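Probable chaperone (Pseudomonas aeruginosa, PDB 4JMF) probably acts as a CesT-family type III secretion chaperone (SpcS), a homodimer that binds another protein, presumably its secreted effector. Local coordinates at residues B[8-16]-B[98-106]; B[69-77]-B[85-93]. One frame throughout, in Å; residues are numbered along the deposited sequence.

Contact 1: residues B[8-16]-B[98-106]; sequences AIHQLFLAL and RAQIHHQLE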
loop_
_atom_site.group_PDB
_atom_site.type_symbol
_atom_site.label_atom_id
_atom_site.label_comp_id
_atom_site.label_asym_id
_atom_site.label_seq_id
_atom_site.Cartn_x
_atom_site.Cartn_y
_atom_site.Cartn_z
ATOM N N ALA B 8 14.086 -13.605 -0.207
ATOM C CA ALA B 8 12.628 -13.510 -0.076
ATOM C C ALA B 8 11.912 -14.319 -1.158
ATOM O O ALA B 8 10.938 -15.036 -0.876
ATOM C CB ALA B 8 12.179 -12.059 -0.118
ATOM N N ILE B 9 12.378 -14.189 -2.396
ATOM C CA ILE B 9 11.822 -14.974 -3.492
ATOM C C ILE B 9 11.951 -16.473 -3.164
ATOM O O ILE B 9 11.000 -17.243 -3.319
ATOM C CB ILE B 9 12.523 -14.653 -4.831
ATOM C CG1 ILE B 9 12.305 -13.183 -5.229
ATOM C CG2 ILE B 9 12.029 -15.584 -5.941
ATOM C CD1 ILE B 9 10.847 -12.764 -5.357
ATOM N N HIS B 10 13.121 -16.873 -2.678
ATOM C CA HIS B 10 13.339 -18.271 -2.281
ATOM C C HIS B 10 12.280 -18.758 -1.284
ATOM O O HIS B 10 11.690 -19.848 -1.438
ATOM C CB HIS B 10 14.736 -18.420 -1.687
ATOM C CG HIS B 10 15.155 -19.840 -1.451
ATOM N ND1 HIS B 10 14.945 -20.492 -0.254
ATOM C CD2 HIS B 10 15.801 -20.723 -2.250
ATOM C CE1 HIS B 10 15.435 -21.718 -0.329
ATOM N NE2 HIS B 10 15.956 -21.884 -1.529
ATOM N N GLN B 11 12.008 -17.945 -0.271
ATOM C CA GLN B 11 10.982 -18.298 0.716
ATOM C C GLN B 11 9.612 -18.452 0.069
ATOM O O GLN B 11 8.872 -19.390 0.398
ATOM C CB GLN B 11 10.936 -17.249 1.842
ATOM C CG GLN B 11 12.249 -17.180 2.635
ATOM C CD GLN B 11 12.544 -18.485 3.374
ATOM O OE1 GLN B 11 11.658 -19.058 4.008
ATOM N NE2 GLN B 11 13.792 -18.968 3.277
ATOM N N LEU B 12 9.267 -17.549 -0.856
ATOM C CA LEU B 12 7.971 -17.647 -1.523
ATOM C C LEU B 12 7.866 -18.942 -2.304
ATOM O O LEU B 12 6.813 -19.581 -2.316
ATOM C CB LEU B 12 7.724 -16.457 -2.453
ATOM C CG LEU B 12 6.448 -16.488 -3.307
ATOM C CD1 LEU B 12 5.168 -16.459 -2.451
ATOM C CD2 LEU B 12 6.444 -15.303 -4.264
ATOM N N PHE B 13 8.952 -19.334 -2.960
ATOM C CA PHE B 13 8.897 -20.551 -3.762
ATOM C C PHE B 13 8.768 -21.816 -2.903
ATOM O O PHE B 13 8.134 -22.799 -3.318
ATOM C CB PHE B 13 10.070 -20.597 -4.747
ATOM C CG PHE B 13 9.810 -19.813 -6.015
ATOM C CD1 PHE B 13 9.865 -20.428 -7.260
ATOM C CD2 PHE B 13 9.445 -18.472 -5.951
ATOM C CE1 PHE B 13 9.607 -19.707 -8.418
ATOM C CE2 PHE B 13 9.179 -17.744 -7.112
ATOM C CZ PHE B 13 9.259 -18.360 -8.340
ATOM N N LEU B 14 9.342 -21.777 -1.702
ATOM C CA LEU B 14 9.120 -22.841 -0.720
ATOM C C LEU B 14 7.664 -22.867 -0.299
ATOM O O LEU B 14 7.057 -23.931 -0.213
ATOM C CB LEU B 14 9.979 -22.624 0.519
ATOM C CG LEU B 14 11.484 -22.676 0.349
ATOM C CD1 LEU B 14 12.179 -22.512 1.712
ATOM C CD2 LEU B 14 11.877 -23.992 -0.309
ATOM N N ALA B 15 7.107 -21.686 -0.035
ATOM C CA ALA B 15 5.716 -21.596 0.388
ATOM C C ALA B 15 4.765 -22.117 -0.685
ATOM O O ALA B 15 3.786 -22.790 -0.377
ATOM C CB ALA B 15 5.368 -20.171 0.766
ATOM N N LEU B 16 5.058 -21.822 -1.949
ATOM C CA LEU B 16 4.179 -22.240 -3.043
ATOM C C LEU B 16 4.537 -23.622 -3.581
ATOM O O LEU B 16 3.878 -24.117 -4.506
ATOM C CB LEU B 16 4.274 -21.237 -4.194
ATOM C CG LEU B 16 3.872 -19.810 -3.851
ATOM C CD1 LEU B 16 4.249 -18.888 -5.014
ATOM C CD2 LEU B 16 2.376 -19.763 -3.572
ATOM N N ARG B 98 8.497 -16.293 5.384
ATOM C CA ARG B 98 7.753 -17.201 4.513
ATOM C C ARG B 98 6.239 -17.035 4.575
ATOM O O ARG B 98 5.568 -16.987 3.538
ATOM C CB ARG B 98 8.119 -18.655 4.799
ATOM C CG ARG B 98 7.688 -19.577 3.669
ATOM C CD ARG B 98 8.226 -20.966 3.870
ATOM N NE ARG B 98 9.619 -20.932 4.281
ATOM C CZ ARG B 98 10.247 -21.956 4.843
ATOM N NH1 ARG B 98 9.594 -23.097 5.041
ATOM N NH2 ARG B 98 11.523 -21.837 5.206
ATOM N N ALA B 99 5.694 -16.947 5.783
ATOM C CA ALA B 99 4.250 -16.782 5.937
ATOM C C ALA B 99 3.796 -15.454 5.338
ATOM O O ALA B 99 2.791 -15.373 4.617
ATOM C CB ALA B 99 3.870 -16.851 7.409
ATOM N N GLN B 100 4.536 -14.400 5.646
ATOM C CA GLN B 100 4.103 -13.087 5.209
ATOM C C GLN B 100 4.172 -12.907 3.683
ATOM O O GLN B 100 3.259 -12.323 3.087
ATOM C CB GLN B 100 4.853 -11.992 5.964
ATOM C CG GLN B 100 4.345 -10.583 5.662
ATOM C CD GLN B 100 2.870 -10.368 6.068
ATOM O OE1 GLN B 100 2.287 -11.151 6.843
ATOM N NE2 GLN B 100 2.271 -9.289 5.552
ATOM N N ILE B 101 5.218 -13.423 3.042
ATOM C CA ILE B 101 5.306 -13.285 1.593
ATOM C C ILE B 101 4.188 -14.087 0.919
ATOM O O ILE B 101 3.543 -13.609 -0.028
ATOM C CB ILE B 101 6.735 -13.580 1.046
ATOM C CG1 ILE B 101 6.877 -13.115 -0.404
ATOM C CG2 ILE B 101 7.110 -15.061 1.156
ATOM C CD1 ILE B 101 8.329 -13.190 -0.919
ATOM N N HIS B 102 3.917 -15.274 1.459
ATOM C CA HIS B 102 2.791 -16.084 1.009
ATOM C C HIS B 102 1.502 -15.272 1.161
ATOM O O HIS B 102 0.690 -15.193 0.241
ATOM C CB HIS B 102 2.734 -17.382 1.825
ATOM C CG HIS B 102 1.642 -18.324 1.413
ATOM N ND1 HIS B 102 0.397 -18.327 2.010
ATOM C CD2 HIS B 102 1.620 -19.317 0.491
ATOM C CE1 HIS B 102 -0.349 -19.269 1.459
ATOM N NE2 HIS B 102 0.368 -19.882 0.534
ATOM N N HIS B 103 1.329 -14.653 2.323
ATOM C CA HIS B 103 0.143 -13.835 2.585
ATOM C C HIS B 103 -0.002 -12.677 1.592
ATOM O O HIS B 103 -1.115 -12.378 1.136
ATOM C CB HIS B 103 0.166 -13.312 4.022
ATOM C CG HIS B 103 -1.072 -12.571 4.416
ATOM N ND1 HIS B 103 -2.240 -13.208 4.774
ATOM C CD2 HIS B 103 -1.327 -11.242 4.505
ATOM C CE1 HIS B 103 -3.160 -12.306 5.076
ATOM N NE2 HIS B 103 -2.633 -11.106 4.918
ATOM N N GLN B 104 1.109 -12.024 1.256
ATOM C CA GLN B 104 1.061 -10.909 0.303
ATOM C C GLN B 104 0.490 -11.343 -1.035
ATOM O O GLN B 104 -0.370 -10.665 -1.607
ATOM C CB GLN B 104 2.442 -10.290 0.080
ATOM C CG GLN B 104 2.393 -9.017 -0.776
ATOM C CD GLN B 104 3.766 -8.428 -1.057
ATOM O OE1 GLN B 104 4.769 -8.847 -0.467
ATOM N NE2 GLN B 104 3.819 -7.437 -1.962
ATOM N N LEU B 105 0.976 -12.465 -1.553
ATOM C CA LEU B 105 0.492 -12.942 -2.841
ATOM C C LEU B 105 -0.977 -13.352 -2.735
ATOM O O LEU B 105 -1.775 -13.082 -3.641
ATOM C CB LEU B 105 1.351 -14.108 -3.350
ATOM C CG LEU B 105 0.945 -14.737 -4.688
ATOM C CD1 LEU B 105 1.017 -13.707 -5.833
ATOM C CD2 LEU B 105 1.833 -15.950 -5.007
ATOM N N GLU B 106 -1.334 -13.984 -1.623
ATOM C CA GLU B 106 -2.689 -14.486 -1.451
ATOM C C GLU B 106 -3.699 -13.355 -1.440
ATOM O O GLU B 106 -4.766 -13.473 -2.050
ATOM C CB GLU B 106 -2.802 -15.291 -0.157
ATOM C CG GLU B 106 -4.106 -16.079 -0.032
ATOM C CD GLU B 106 -3.920 -17.338 0.795
ATOM O OE1 GLU B 106 -3.788 -17.230 2.041
ATOM O OE2 GLU B 106 -3.896 -18.438 0.193
HETATM O O HOH W 1 10.774 -17.426 6.500
#

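Contact 2: residues B[69-77]-B[85-93]; sequences QDPCKPILG and RLLWNRQPL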
loop_
_atom_site.group_PDB
_atom_site.type_symbol
_atom_site.label_atom_id
_atom_site.label_comp_id
_atom_site.label_asym_id
_atom_site.label_seq_id
_atom_site.Cartn_x
_atom_site.Cartn_y
_atom_site.Cartn_z
ATOM N N GLN B 69 -7.304 -3.077 7.750
ATOM C CA GLN B 69 -6.320 -3.438 8.774
ATOM C C GLN B 69 -5.153 -4.242 8.195
ATOM O O GLN B 69 -4.128 -4.412 8.864
ATOM C CB GLN B 69 -6.977 -4.218 9.919
ATOM C CG GLN B 69 -7.168 -5.706 9.648
ATOM C CD GLN B 69 -8.251 -6.000 8.617
ATOM O OE1 GLN B 69 -9.026 -5.122 8.231
ATOM N NE2 GLN B 69 -8.290 -7.244 8.147
ATOM N N ASP B 70 -5.298 -4.718 6.959
ATOM C CA ASP B 70 -4.262 -5.559 6.337
ATOM C C ASP B 70 -3.495 -4.772 5.286
ATOM O O ASP B 70 -4.038 -4.470 4.223
ATOM C CB ASP B 70 -4.912 -6.783 5.669
ATOM C CG ASP B 70 -3.895 -7.830 5.237
ATOM O OD1 ASP B 70 -2.709 -7.480 5.015
ATOM O OD2 ASP B 70 -4.285 -9.016 5.117
ATOM N N PRO B 71 -2.219 -4.456 5.563
ATOM C CA PRO B 71 -1.392 -3.686 4.618
ATOM C C PRO B 71 -1.187 -4.363 3.257
ATOM O O PRO B 71 -0.801 -3.667 2.300
ATOM C CB PRO B 71 -0.041 -3.569 5.344
ATOM C CG PRO B 71 -0.378 -3.762 6.803
ATOM C CD PRO B 71 -1.485 -4.781 6.800
ATOM N N CYS B 72 -1.444 -5.668 3.152
ATOM C CA CYS B 72 -1.294 -6.348 1.865
ATOM C C CYS B 72 -2.549 -6.264 1.001
ATOM O O CYS B 72 -2.584 -6.831 -0.101
ATOM C CB CYS B 72 -0.909 -7.817 2.064
ATOM S SG CYS B 72 0.735 -8.033 2.793
ATOM N N LYS B 73 -3.589 -5.596 1.499
ATOM C CA LYS B 73 -4.795 -5.405 0.672
ATOM C C LYS B 73 -4.333 -4.630 -0.549
ATOM O O LYS B 73 -3.678 -3.591 -0.412
ATOM C CB LYS B 73 -5.867 -4.607 1.406
ATOM C CG LYS B 73 -7.082 -4.294 0.526
ATOM C CD LYS B 73 -8.032 -3.337 1.215
ATOM C CE LYS B 73 -9.255 -3.071 0.327
ATOM N NZ LYS B 73 -10.240 -2.164 0.985
ATOM N N PRO B 74 -4.611 -5.157 -1.748
ATOM C CA PRO B 74 -4.021 -4.517 -2.927
ATOM C C PRO B 74 -4.756 -3.251 -3.354
ATOM O O PRO B 74 -5.878 -2.971 -2.920
ATOM C CB PRO B 74 -4.141 -5.595 -4.012
ATOM C CG PRO B 74 -5.302 -6.426 -3.576
ATOM C CD PRO B 74 -5.366 -6.375 -2.083
ATOM N N ILE B 75 -4.094 -2.498 -4.225
ATOM C CA ILE B 75 -4.570 -1.211 -4.685
ATOM C C ILE B 75 -4.813 -1.362 -6.184
ATOM O O ILE B 75 -4.090 -2.104 -6.844
ATOM C CB ILE B 75 -3.468 -0.159 -4.466
ATOM C CG1 ILE B 75 -3.029 -0.152 -3.007
ATOM C CG2 ILE B 75 -3.904 1.230 -4.927
ATOM C CD1 ILE B 75 -4.146 0.048 -2.066
ATOM N N LEU B 76 -5.817 -0.677 -6.731
ATOM C CA LEU B 76 -6.070 -0.756 -8.171
ATOM C C LEU B 76 -5.807 0.595 -8.824
ATOM O O LEU B 76 -6.524 1.564 -8.574
ATOM C CB LEU B 76 -7.504 -1.212 -8.455
ATOM C CG LEU B 76 -7.868 -1.404 -9.928
ATOM C CD1 LEU B 76 -6.833 -2.294 -10.587
ATOM C CD2 LEU B 76 -9.236 -2.028 -10.069
ATOM N N GLY B 77 -4.774 0.662 -9.650
ATOM C CA GLY B 77 -4.370 1.923 -10.244
ATOM C C GLY B 77 -4.156 1.766 -11.737
ATOM O O GLY B 77 -4.392 0.688 -12.306
ATOM N N ARG B 85 -4.285 -1.141 -16.520
ATOM C CA ARG B 85 -4.798 -1.147 -15.156
ATOM C C ARG B 85 -4.141 -2.275 -14.360
ATOM O O ARG B 85 -4.167 -3.440 -14.773
ATOM C CB ARG B 85 -6.326 -1.261 -15.182
ATOM C CG ARG B 85 -6.963 -0.079 -15.964
ATOM C CD ARG B 85 -8.466 -0.199 -16.192
ATOM N NE ARG B 85 -9.271 0.004 -14.984
ATOM C CZ ARG B 85 -9.750 -0.979 -14.219
ATOM N NH1 ARG B 85 -9.490 -2.249 -14.512
ATOM N NH2 ARG B 85 -10.495 -0.699 -13.153
ATOM N N LEU B 86 -3.535 -1.921 -13.229
ATOM C CA LEU B 86 -2.732 -2.879 -12.459
ATOM C C LEU B 86 -3.219 -2.942 -11.019
ATOM O O LEU B 86 -3.355 -1.904 -10.349
ATOM C CB LEU B 86 -1.250 -2.488 -12.486
ATOM C CG LEU B 86 -0.538 -2.298 -13.830
ATOM C CD1 LEU B 86 0.931 -1.962 -13.608
ATOM C CD2 LEU B 86 -0.660 -3.539 -14.713
ATOM N N LEU B 87 -3.505 -4.156 -10.554
ATOM C CA LEU B 87 -3.844 -4.402 -9.150
ATOM C C LEU B 87 -2.527 -4.793 -8.467
ATOM O O LEU B 87 -1.837 -5.683 -8.945
ATOM C CB LEU B 87 -4.844 -5.558 -9.071
ATOM C CG LEU B 87 -5.414 -5.966 -7.723
ATOM C CD1 LEU B 87 -6.347 -4.884 -7.251
ATOM C CD2 LEU B 87 -6.154 -7.297 -7.837
ATOM N N TRP B 88 -2.160 -4.125 -7.375
ATOM C CA TRP B 88 -0.816 -4.297 -6.827
ATOM C C TRP B 88 -0.771 -4.163 -5.327
ATOM O O TRP B 88 -1.617 -3.495 -4.714
ATOM C CB TRP B 88 0.149 -3.267 -7.425
ATOM C CG TRP B 88 -0.225 -1.841 -7.109
ATOM C CD1 TRP B 88 -1.126 -1.061 -7.785
ATOM C CD2 TRP B 88 0.285 -1.026 -6.041
ATOM N NE1 TRP B 88 -1.198 0.191 -7.214
ATOM C CE2 TRP B 88 -0.347 0.237 -6.138
ATOM C CE3 TRP B 88 1.217 -1.237 -5.013
ATOM C CZ2 TRP B 88 -0.077 1.282 -5.247
ATOM C CZ3 TRP B 88 1.488 -0.193 -4.127
ATOM C CH2 TRP B 88 0.841 1.054 -4.253
ATOM N N ASN B 89 0.235 -4.794 -4.727
ATOM C CA ASN B 89 0.549 -4.493 -3.334
ATOM C C ASN B 89 2.056 -4.491 -3.132
ATOM O O ASN B 89 2.805 -4.803 -4.063
ATOM C CB ASN B 89 -0.208 -5.404 -2.359
ATOM C CG ASN B 89 0.117 -6.877 -2.543
ATOM O OD1 ASN B 89 1.124 -7.244 -3.167
ATOM N ND2 ASN B 89 -0.734 -7.734 -1.980
ATOM N N ARG B 90 2.516 -4.090 -1.952
ATOM C CA ARG B 90 3.956 -3.971 -1.728
ATOM C C ARG B 90 4.302 -4.169 -0.264
ATOM O O ARG B 90 3.562 -3.723 0.620
ATOM C CB ARG B 90 4.464 -2.603 -2.189
ATOM C CG ARG B 90 5.944 -2.384 -1.886
ATOM C CD ARG B 90 6.554 -1.394 -2.848
ATOM N NE ARG B 90 5.832 -0.162 -2.787
ATOM C CZ ARG B 90 5.731 0.728 -3.767
ATOM N NH1 ARG B 90 6.335 0.569 -4.954
ATOM N NH2 ARG B 90 5.005 1.794 -3.522
ATOM N N GLN B 91 5.418 -4.851 -0.009
ATOM C CA GLN B 91 5.871 -5.062 1.355
ATOM C C GLN B 91 7.362 -4.833 1.427
ATOM O O GLN B 91 8.073 -5.088 0.460
ATOM C CB GLN B 91 5.528 -6.477 1.829
ATOM C CG GLN B 91 4.034 -6.715 2.062
ATOM C CD GLN B 91 3.545 -6.158 3.399
ATOM O OE1 GLN B 91 3.554 -6.857 4.422
ATOM N NE2 GLN B 91 3.112 -4.900 3.393
ATOM N N PRO B 92 7.842 -4.332 2.573
ATOM C CA PRO B 92 9.287 -4.157 2.739
ATOM C C PRO B 92 9.908 -5.522 2.975
ATOM O O PRO B 92 9.305 -6.332 3.688
ATOM C CB PRO B 92 9.397 -3.313 4.017
ATOM C CG PRO B 92 7.988 -2.884 4.362
ATOM C CD PRO B 92 7.096 -3.935 3.779
ATOM N N LEU B 93 11.063 -5.799 2.384
ATOM C CA LEU B 93 11.696 -7.108 2.575
ATOM C C LEU B 93 11.950 -7.440 4.054
ATOM O O LEU B 93 11.942 -8.608 4.440
ATOM C CB LEU B 93 12.994 -7.193 1.765
ATOM C CG LEU B 93 12.860 -7.107 0.244
ATOM C CD1 LEU B 93 14.233 -7.107 -0.431
ATOM C CD2 LEU B 93 12.007 -8.247 -0.302
HETATM O O HOH W 2 0.414 -2.838 -0.282
#

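Contact 1: residues B[8-16]-B[98-106]
Arg98 reaches across from the start of helix 98-114 and meets Gln11 side-on, giving two hydrogen bonds to one oxygen. Arg98 NE lies 2.8 Å from Gln11 OE1, and Arg98 NH2 3.0 Å from the same atom. The oxygen sits in the guanidinium plane; from its own side, the NH2 bond runs in the amide's carbonyl plane on a lone pair, while NE comes in 27° off that plane. A bend at chi3 (-44°) of Arg98 turns the head back toward Gln11. A water adds a third donor to Gln11 OE1 and accepts from Arg98 N at 2.8 Å, so the side-chain amide is tied to the first turn of the other helix as well. Leu14 covers one face of the guanidinium with CD1, off-centre toward its rim.

Apolar contacts fill the rest. Ile101 inserts CD1 between Ala8 and Leu12, 3.7 Å from Leu12 CB, while its CG2 lies against the backbone of Leu12. Further along, Leu105 CD2 meets Leu16 CD1 at 3.8 Å, and CB of Ala15 fits between Arg98 CG and the His102 ring, 3.9 Å from His102 CD2. Leu16 and His102 also touch apolar side chains of the bound partner protein.

The segments 8-15 and 98-106 cross at -76°, their axes 8.5 Å apart at closest approach. Here the first and last helices of the chain cross on one side of the antiparallel sheet: Ile101 and Leu105 rest on Met49 of strand 46-53, Leu12 on Leu39 of strand 35-41, and Leu16 on Leu30 of strand 28-32.

Contact 2: residues B[69-77]-B[85-93]
Chi1 near 60° in both Trp88 and Asn89, with CG between the backbone N and the carbonyl carbon, brings the indole to Ile75 and the amide to Cys72. The indole lies alongside Ile75, whose CB sits over one face, 3.8 Å from the centroid of the five-membered ring and 27° off its normal: a CH-pi contact. The Asn89 amide instead gives ND2 to Cys72 O at 2.8 Å, with a nearly straight N-H and the acceptor close to the amide plane.

From Trp88 back towards Arg85 the two strands pair as an antiparallel hairpin. Ile75 and Trp88 form a hydrogen-bonded pair, with Ile75 N 2.7 Å from Trp88 O and the return bond from Trp88 N to Ile75 O; Gly77 and Leu86 form the next. Leu76 and Leu87 make the non-hydrogen-bonded pair in between, their side chains on the other face from Ile75 and Trp88, with Leu87 CG also packed 3.9 Å from Pro74 CB.

Ahead of the strand the chain is held by side chains and water. Asp70 OD1 accepts from Cys72 N at 2.9 Å, an Asx turn within the type I turn 70-73. Cys72 SG rests against the Gln91 amide, 3.4 Å from Gln91 CD, and a water links Pro71 O to Arg90 N.

Asn89 thus stands in for a backbone donor where the ladder has ended, while its OD1 accepts a hydrogen bond from Gln104 NE2. Trp88 NE1 donates a hydrogen bond to Asn65 O of the second subunit, so the ring covered by Ile75 also serves the dimer interface, as is consistent with a dimeric secretion chaperone.

The two contacts lie about 15 Å apart, centre to centre, and illustrate how a small alpha+beta fold closes on itself. Contact 1 joins the first and last helices; contact 2 is a local hairpin at the edge of the sheet, formed entirely by chain that runs between the two halves of contact 1. Strand 85-92 leads through a short connection into helix 98-114, and that helix connects them: His103 reaches Asp70 through a probable hydrogen bond, and Gln100 packs on Cys72. Contact 2 takes part in the subunit interface, while residues of both contacts touch the bound partner protein, so one small fold presents surfaces to both the second subunit and the partner.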